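Local atomic coordinates of Puf (Pumilio/fbf) domain-containing protein 7, confirmed by transcript evidence (Caenorhabditis elegans, PDB entry 3V71), a protein that binds a consensus sequence in mRNA 3'-UTRs and modulates mRNA expression and stability, acting redundantly with puf-5 and puf-6 in oocyte formation and early embryonic divisions. Residues 54-59 against 88-93; 176-181 against 222-227. All coordinates share one frame; numbering follows the deposited sequence.

Interaction 1: residues 54-59 against 88-93; sequences KFTEST and RELLRQ
Gln93 reaches from helix 84-96 to the end region of helix 46-56 and the start of helix 59-66, and its carboxamide settles between Thr56 and Thr59. The Thr59 hydroxyl gives a hydrogen bond to it, OG1 to Gln93 OE1 at 2.9 Å. This donor comes from the flank of the carbonyl, with a C=O...donor angle of 103°, and is tilted 31° from its plane. The nitrogen end of the amide is turned to the backbone of the other segment, where Gln93 NE2 is 3.0 Å from Thr56 O. A bend at chi2 (-57°) folds the Gln93 chain so that its CG also packs against Thr56 O, 3.5 Å away. Beside this polar patch the Thr56 methyl meets a leucine branch, CG2 to Leu90 CD2 at 4.2 Å. Gln93 and Leu90 both also rest on Phe62, so helix 84-96 touches helix 46-56 and helix 59-66 together; stacked short helices of this kind build the PUF-repeat domain. The Thr56 hydroxyl is engaged within its own helix, with Phe52 O as partner. Ser58 is the N-cap of helix 59-66, its OG receiving the Leu61 amide, which is likely to steady the turn ahead of Thr59. On the solvent flank Arg92 grips Glu89 side-on, NE to OE1 and NH2 to OE2; the NH2 to OE2 bond, 3.0 Å long, uses the syn lone pair of the carboxylate oxygen. Arg92 NH1 is bridged in addition to Asp96, so the guanidinium links two acids of helix 84-96.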
loop_
_atom_site.group_PDB
_atom_site.type_symbol
_atom_site.label_atom_id
_atom_site.label_comp_id
_atom_site.label_asym_id
_atom_site.label_seq_id
_atom_site.Cartn_x
_atom_site.Cartn_y
_atom_site.Cartn_z
ATOM N N LYS A 54 15.660 -34.992 -9.530
ATOM C CA LYS A 54 14.644 -35.819 -8.897
ATOM C C LYS A 54 13.439 -34.986 -8.472
ATOM O O LYS A 54 12.298 -35.459 -8.504
ATOM C CB LYS A 54 15.223 -36.542 -7.688
ATOM C CG LYS A 54 14.290 -37.585 -7.102
ATOM C CD LYS A 54 13.982 -38.700 -8.109
ATOM C CE LYS A 54 12.927 -39.679 -7.570
ATOM N NZ LYS A 54 11.598 -39.038 -7.296
ATOM N N PHE A 55 13.700 -33.742 -8.077
ATOM C CA PHE A 55 12.641 -32.831 -7.648
ATOM C C PHE A 55 11.897 -32.243 -8.831
ATOM O O PHE A 55 10.680 -32.101 -8.802
ATOM C CB PHE A 55 13.216 -31.700 -6.795
ATOM C CG PHE A 55 13.460 -32.079 -5.362
ATOM C CD1 PHE A 55 12.627 -32.987 -4.714
ATOM C CD2 PHE A 55 14.518 -31.530 -4.658
ATOM C CE1 PHE A 55 12.848 -33.343 -3.390
ATOM C CE2 PHE A 55 14.746 -31.881 -3.334
ATOM C CZ PHE A 55 13.912 -32.791 -2.699
ATOM N N THR A 56 12.644 -31.924 -9.882
ATOM C CA THR A 56 12.117 -31.161 -11.003
ATOM C C THR A 56 11.704 -32.015 -12.203
ATOM O O THR A 56 11.193 -31.489 -13.192
ATOM C CB THR A 56 13.151 -30.136 -11.467
ATOM O OG1 THR A 56 14.268 -30.821 -12.048
ATOM C CG2 THR A 56 13.633 -29.316 -10.283
ATOM N N GLU A 57 11.929 -33.324 -12.123
ATOM C CA GLU A 57 11.606 -34.203 -13.242
ATOM C C GLU A 57 10.099 -34.270 -13.492
ATOM O O GLU A 57 9.663 -34.346 -14.639
ATOM C CB GLU A 57 12.175 -35.606 -13.022
ATOM C CG GLU A 57 11.489 -36.398 -11.917
ATOM C CD GLU A 57 12.155 -37.749 -11.643
ATOM O OE1 GLU A 57 13.336 -37.929 -12.029
ATOM O OE2 GLU A 57 11.492 -38.627 -11.037
ATOM N N SER A 58 9.310 -34.222 -12.421
ATOM C CA SER A 58 7.860 -34.358 -12.526
ATOM C C SER A 58 7.112 -33.074 -12.179
ATOM O O SER A 58 7.286 -32.502 -11.106
ATOM C CB SER A 58 7.369 -35.500 -11.632
ATOM O OG SER A 58 5.954 -35.507 -11.527
ATOM N N THR A 59 6.259 -32.636 -13.091
ATOM C CA THR A 59 5.451 -31.448 -12.862
ATOM C C THR A 59 4.544 -31.619 -11.649
ATOM O O THR A 59 4.454 -30.742 -10.790
ATOM C CB THR A 59 4.601 -31.124 -14.103
ATOM O OG1 THR A 59 5.421 -30.464 -15.075
ATOM C CG2 THR A 59 3.423 -30.227 -13.736
ATOM N N ARG A 88 16.187 -22.326 -15.543
ATOM C CA ARG A 88 15.355 -22.567 -16.716
ATOM C C ARG A 88 14.496 -23.808 -16.512
ATOM O O ARG A 88 13.382 -23.904 -17.032
ATOM C CB ARG A 88 16.201 -22.688 -17.980
ATOM C CG ARG A 88 17.090 -21.490 -18.240
ATOM C CD ARG A 88 17.729 -21.560 -19.623
ATOM N NE ARG A 88 19.021 -20.872 -19.672
ATOM C CZ ARG A 88 20.201 -21.470 -19.496
ATOM N NH1 ARG A 88 20.267 -22.778 -19.259
ATOM N NH2 ARG A 88 21.323 -20.758 -19.557
ATOM N N GLU A 89 15.011 -24.756 -15.743
ATOM C CA GLU A 89 14.231 -25.937 -15.412
ATOM C C GLU A 89 13.118 -25.569 -14.450
ATOM O O GLU A 89 11.965 -25.945 -14.654
ATOM C CB GLU A 89 15.112 -27.047 -14.834
ATOM C CG GLU A 89 15.453 -28.119 -15.855
ATOM C CD GLU A 89 14.227 -28.580 -16.632
ATOM O OE1 GLU A 89 14.048 -28.125 -17.786
ATOM O OE2 GLU A 89 13.438 -29.389 -16.090
ATOM N N LEU A 90 13.466 -24.821 -13.408
ATOM C CA LEU A 90 12.478 -24.346 -12.448
ATOM C C LEU A 90 11.420 -23.524 -13.167
ATOM O O LEU A 90 10.223 -23.664 -12.915
ATOM C CB LEU A 90 13.150 -23.515 -11.355
ATOM C CG LEU A 90 14.113 -24.310 -10.470
ATOM C CD1 LEU A 90 15.094 -23.405 -9.739
ATOM C CD2 LEU A 90 13.339 -25.175 -9.494
ATOM N N LEU A 91 11.879 -22.681 -14.080
ATOM C CA LEU A 91 11.002 -21.812 -14.843
ATOM C C LEU A 91 9.975 -22.629 -15.605
ATOM O O LEU A 91 8.777 -22.375 -15.522
ATOM C CB LEU A 91 11.831 -20.972 -15.815
ATOM C CG LEU A 91 11.095 -19.829 -16.503
ATOM C CD1 LEU A 91 10.261 -19.072 -15.486
ATOM C CD2 LEU A 91 12.091 -18.911 -17.172
ATOM N N ARG A 92 10.456 -23.611 -16.354
ATOM C CA ARG A 92 9.581 -24.414 -17.186
ATOM C C ARG A 92 8.529 -25.087 -16.336
ATOM O O ARG A 92 7.354 -25.101 -16.686
ATOM C CB ARG A 92 10.374 -25.478 -17.935
ATOM C CG ARG A 92 9.501 -26.351 -18.816
ATOM C CD ARG A 92 10.321 -27.311 -19.658
ATOM N NE ARG A 92 10.967 -28.343 -18.855
ATOM C CZ ARG A 92 10.308 -29.297 -18.202
ATOM N NH1 ARG A 92 8.978 -29.330 -18.241
ATOM N NH2 ARG A 92 10.977 -30.211 -17.499
ATOM N N GLN A 93 8.971 -25.644 -15.214
ATOM C CA GLN A 93 8.106 -26.425 -14.339
ATOM C C GLN A 93 7.050 -25.574 -13.656
ATOM O O GLN A 93 5.926 -26.026 -13.435
ATOM C CB GLN A 93 8.936 -27.179 -13.302
ATOM C CG GLN A 93 9.584 -28.443 -13.848
ATOM C CD GLN A 93 8.571 -29.420 -14.426
ATOM O OE1 GLN A 93 7.976 -29.173 -15.476
ATOM N NE2 GLN A 93 8.374 -30.537 -13.739
#

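Interaction 2: residues 176-181 against 222-227; sequences AVCQDK and YRLSSN. With nucleotides of chain B.
The backbones come closest at Gln179 and Asn227, whose CA atoms are 6.7 Å apart where the chain nears the ends of the short helices 173-179 and 221-225. The Gln179 chain, extended beyond CG, passes obliquely over a face of the Asn227 amide, with Gln179 CB 3.8 Å from Asn227 ND2 and Gln179 CG 3.4 Å from Asn227 OD1. The two amide planes are turned 67° from one another, so the groups meet at a steep angle and do not lie flat together. Further out, the Gln179 chain crosses that of Arg223 at about a right angle and meets the aliphatic root of the arginine. Alongside, Cys178 SG makes an apolar contact with Leu224 CD2 at 4.2 Å; both residues also lean on helix 231-238, at Val233 and Ile234 respectively. Asn227 holds CG opposite its backbone N (chi1 171°), which turns the amide towards Gln179 while OD1 accepts the backbone amides of Phe229 and Ala230 in the following turn. Asp180 does the same in its own segment, OD2 taking the amides of Tyr182 and Gly183. These turns belong to the helical repeats of the PUF fold, and beyond Asp180 the chain touches RNA: Lys181 CE lies 3.8 Å from C5' of U8 of chain B, and Lys181 NZ 3.6 Å from O2' of A7 of chain B. Shortening Gln179 to an alanine would probably uncover that face of the Asn227 amide and open a gap beside Arg223 CG. Asn227 OD1 is committed to its own turn, so the part of the contact that can be read securely is the Gln179 methylenes lying over a held amide.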
loop_
_atom_site.group_PDB
_atom_site.type_symbol
_atom_site.label_atom_id
_atom_site.label_comp_id
_atom_site.label_asym_id
_atom_site.label_seq_id
_atom_site.Cartn_x
_atom_site.Cartn_y
_atom_site.Cartn_z
ATOM N N ALA A 176 -11.311 -0.146 -9.061
ATOM C CA ALA A 176 -11.464 -1.500 -8.555
ATOM C C ALA A 176 -10.364 -1.843 -7.562
ATOM O O ALA A 176 -10.640 -2.317 -6.465
ATOM C CB ALA A 176 -11.460 -2.491 -9.706
ATOM N N VAL A 177 -9.114 -1.603 -7.948
ATOM C CA VAL A 177 -7.982 -2.004 -7.114
ATOM C C VAL A 177 -7.871 -1.244 -5.788
ATOM O O VAL A 177 -7.821 -1.869 -4.726
ATOM C CB VAL A 177 -6.640 -1.957 -7.880
ATOM C CG1 VAL A 177 -5.480 -2.191 -6.933
ATOM C CG2 VAL A 177 -6.629 -2.996 -8.980
ATOM N N CYS A 178 -7.841 0.087 -5.836
ATOM C CA CYS A 178 -7.672 0.869 -4.605
ATOM C C CYS A 178 -8.874 0.798 -3.684
ATOM O O CYS A 178 -8.738 0.976 -2.480
ATOM C CB CYS A 178 -7.287 2.329 -4.870
ATOM S SG CYS A 178 -7.871 2.996 -6.413
ATOM N N GLN A 179 -10.042 0.512 -4.240
ATOM C CA GLN A 179 -11.213 0.313 -3.398
ATOM C C GLN A 179 -11.267 -1.062 -2.713
ATOM O O GLN A 179 -12.000 -1.247 -1.743
ATOM C CB GLN A 179 -12.497 0.641 -4.164
ATOM C CG GLN A 179 -12.971 2.086 -3.907
ATOM C CD GLN A 179 -13.939 2.609 -4.951
ATOM O OE1 GLN A 179 -13.773 2.366 -6.146
ATOM N NE2 GLN A 179 -14.953 3.342 -4.503
ATOM N N ASP A 180 -10.459 -2.008 -3.195
ATOM C CA ASP A 180 -10.417 -3.363 -2.640
ATOM C C ASP A 180 -9.575 -3.460 -1.380
ATOM O O ASP A 180 -8.530 -2.827 -1.273
ATOM C CB ASP A 180 -9.889 -4.366 -3.668
ATOM C CG ASP A 180 -9.425 -5.679 -3.023
ATOM O OD1 ASP A 180 -10.246 -6.617 -2.881
ATOM O OD2 ASP A 180 -8.235 -5.771 -2.644
ATOM N N LYS A 181 -10.030 -4.289 -0.444
ATOM C CA LYS A 181 -9.373 -4.475 0.844
ATOM C C LYS A 181 -7.859 -4.671 0.745
ATOM O O LYS A 181 -7.096 -4.133 1.549
ATOM C CB LYS A 181 -10.010 -5.658 1.573
ATOM C CG LYS A 181 -9.480 -5.876 2.974
ATOM C CD LYS A 181 -10.232 -6.989 3.677
ATOM C CE LYS A 181 -9.986 -6.971 5.188
ATOM N NZ LYS A 181 -10.683 -5.832 5.882
ATOM N N TYR A 222 -13.175 12.211 -4.445
ATOM C CA TYR A 222 -14.314 12.257 -3.534
ATOM C C TYR A 222 -14.882 10.878 -3.198
ATOM O O TYR A 222 -15.138 10.566 -2.024
ATOM C CB TYR A 222 -15.416 13.119 -4.118
ATOM C CG TYR A 222 -16.523 13.446 -3.141
ATOM C CD1 TYR A 222 -16.531 14.656 -2.461
ATOM C CD2 TYR A 222 -17.556 12.545 -2.895
ATOM C CE1 TYR A 222 -17.529 14.966 -1.567
ATOM C CE2 TYR A 222 -18.564 12.845 -2.000
ATOM C CZ TYR A 222 -18.543 14.062 -1.340
ATOM O OH TYR A 222 -19.539 14.397 -0.452
ATOM N N ARG A 223 -15.103 10.069 -4.233
ATOM C CA ARG A 223 -15.549 8.694 -4.042
ATOM C C ARG A 223 -14.480 7.887 -3.323
ATOM O O ARG A 223 -14.785 7.069 -2.460
ATOM C CB ARG A 223 -15.886 8.031 -5.378
ATOM C CG ARG A 223 -16.215 6.544 -5.269
ATOM C CD ARG A 223 -16.724 5.989 -6.590
ATOM N NE ARG A 223 -17.878 6.741 -7.073
ATOM C CZ ARG A 223 -19.138 6.430 -6.793
ATOM N NH1 ARG A 223 -19.406 5.371 -6.039
ATOM N NH2 ARG A 223 -20.131 7.176 -7.270
ATOM N N LEU A 224 -13.223 8.127 -3.678
ATOM C CA LEU A 224 -12.118 7.416 -3.054
ATOM C C LEU A 224 -11.973 7.759 -1.577
ATOM O O LEU A 224 -11.782 6.877 -0.738
ATOM C CB LEU A 224 -10.811 7.717 -3.783
ATOM C CG LEU A 224 -10.654 7.093 -5.168
ATOM C CD1 LEU A 224 -9.288 7.431 -5.724
ATOM C CD2 LEU A 224 -10.858 5.587 -5.117
ATOM N N SER A 225 -12.057 9.046 -1.263
ATOM C CA SER A 225 -11.867 9.514 0.102
ATOM C C SER A 225 -12.974 9.011 1.017
ATOM O O SER A 225 -12.801 8.875 2.228
ATOM C CB SER A 225 -11.822 11.031 0.119
ATOM O OG SER A 225 -10.859 11.503 -0.800
ATOM N N SER A 226 -14.116 8.719 0.417
ATOM C CA SER A 226 -15.285 8.295 1.165
ATOM C C SER A 226 -15.386 6.779 1.273
ATOM O O SER A 226 -16.287 6.264 1.938
ATOM C CB SER A 226 -16.539 8.867 0.508
ATOM O OG SER A 226 -16.525 10.275 0.614
ATOM N N ASN A 227 -14.453 6.083 0.620
ATOM C CA ASN A 227 -14.461 4.629 0.528
ATOM C C ASN A 227 -13.698 3.953 1.658
ATOM O O ASN A 227 -12.633 4.418 2.068
ATOM C CB ASN A 227 -13.889 4.189 -0.808
ATOM C CG ASN A 227 -13.663 2.694 -0.880
ATOM O OD1 ASN A 227 -12.606 2.194 -0.501
ATOM N ND2 ASN A 227 -14.654 1.974 -1.380
ATOM P P U B 8 -6.624 -5.763 8.128
ATOM O OP1 U B 8 -7.346 -7.025 8.399
ATOM O OP2 U B 8 -5.801 -5.159 9.209
ATOM O "O5'" U B 8 -5.753 -5.904 6.803
ATOM C "C5'" U B 8 -6.362 -5.884 5.520
ATOM C "C4'" U B 8 -5.397 -5.403 4.466
ATOM O "O4'" U B 8 -5.181 -3.976 4.615
ATOM C "C3'" U B 8 -3.998 -5.997 4.523
ATOM O "O3'" U B 8 -3.917 -7.283 3.922
ATOM C "C2'" U B 8 -3.152 -4.933 3.824
ATOM O "O2'" U B 8 -3.271 -5.043 2.413
ATOM C "C1'" U B 8 -3.854 -3.648 4.261
ATOM N N1 U B 8 -3.196 -3.012 5.425
ATOM C C2 U B 8 -2.096 -2.211 5.168
ATOM O O2 U B 8 -1.656 -2.031 4.046
ATOM N N3 U B 8 -1.525 -1.629 6.274
ATOM C C4 U B 8 -1.945 -1.761 7.585
ATOM O O4 U B 8 -1.323 -1.171 8.470
ATOM C C5 U B 8 -3.095 -2.598 7.773
ATOM C C6 U B 8 -3.671 -3.177 6.710
ATOM P P A B 7 -9.775 -1.142 11.716
ATOM O OP1 A B 7 -10.227 -2.507 12.076
ATOM O OP2 A B 7 -9.231 -0.266 12.784
ATOM O "O5'" A B 7 -8.748 -1.209 10.503
ATOM C "C5'" A B 7 -8.324 -2.452 9.961
ATOM C "C4'" A B 7 -8.431 -2.463 8.455
ATOM O "O4'" A B 7 -8.213 -1.128 7.934
ATOM C "C3'" A B 7 -7.405 -3.305 7.727
ATOM O "O3'" A B 7 -7.729 -4.678 7.709
ATOM C "C2'" A B 7 -7.358 -2.657 6.348
ATOM O "O2'" A B 7 -8.496 -3.019 5.578
ATOM C "C1'" A B 7 -7.495 -1.194 6.721
ATOM N N9 A B 7 -6.196 -0.529 6.921
ATOM C C8 A B 7 -5.626 -0.221 8.132
ATOM N N7 A B 7 -4.492 0.434 8.033
ATOM C C5 A B 7 -4.326 0.575 6.664
ATOM C C6 A B 7 -3.311 1.183 5.928
ATOM N N6 A B 7 -2.280 1.752 6.552
ATOM N N1 A B 7 -3.395 1.173 4.568
ATOM C C2 A B 7 -4.465 0.579 4.010
ATOM N N3 A B 7 -5.498 -0.034 4.607
ATOM C C4 A B 7 -5.365 0.002 5.953
#

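In the fold
Interactions 1 and 2 follow one another along the chain, the first closing before the second opens. Their centres lie about 41 Å apart and their nearest atoms about 24 Å, so they are separate joints of the same helical superstructure. Interaction 1 sits far out towards the N-terminal end, its centre about 34 Å from that of the chain, and its nearest atom is about 24 Å from the RNA. Interaction 2, about 13 Å from the chain centre by the same measure, includes Lys181 at A7 and U8 of chain B. In each, a side chain of the first segment, Ser58 or Asp180, caps backbone N-H at the start of the following helix.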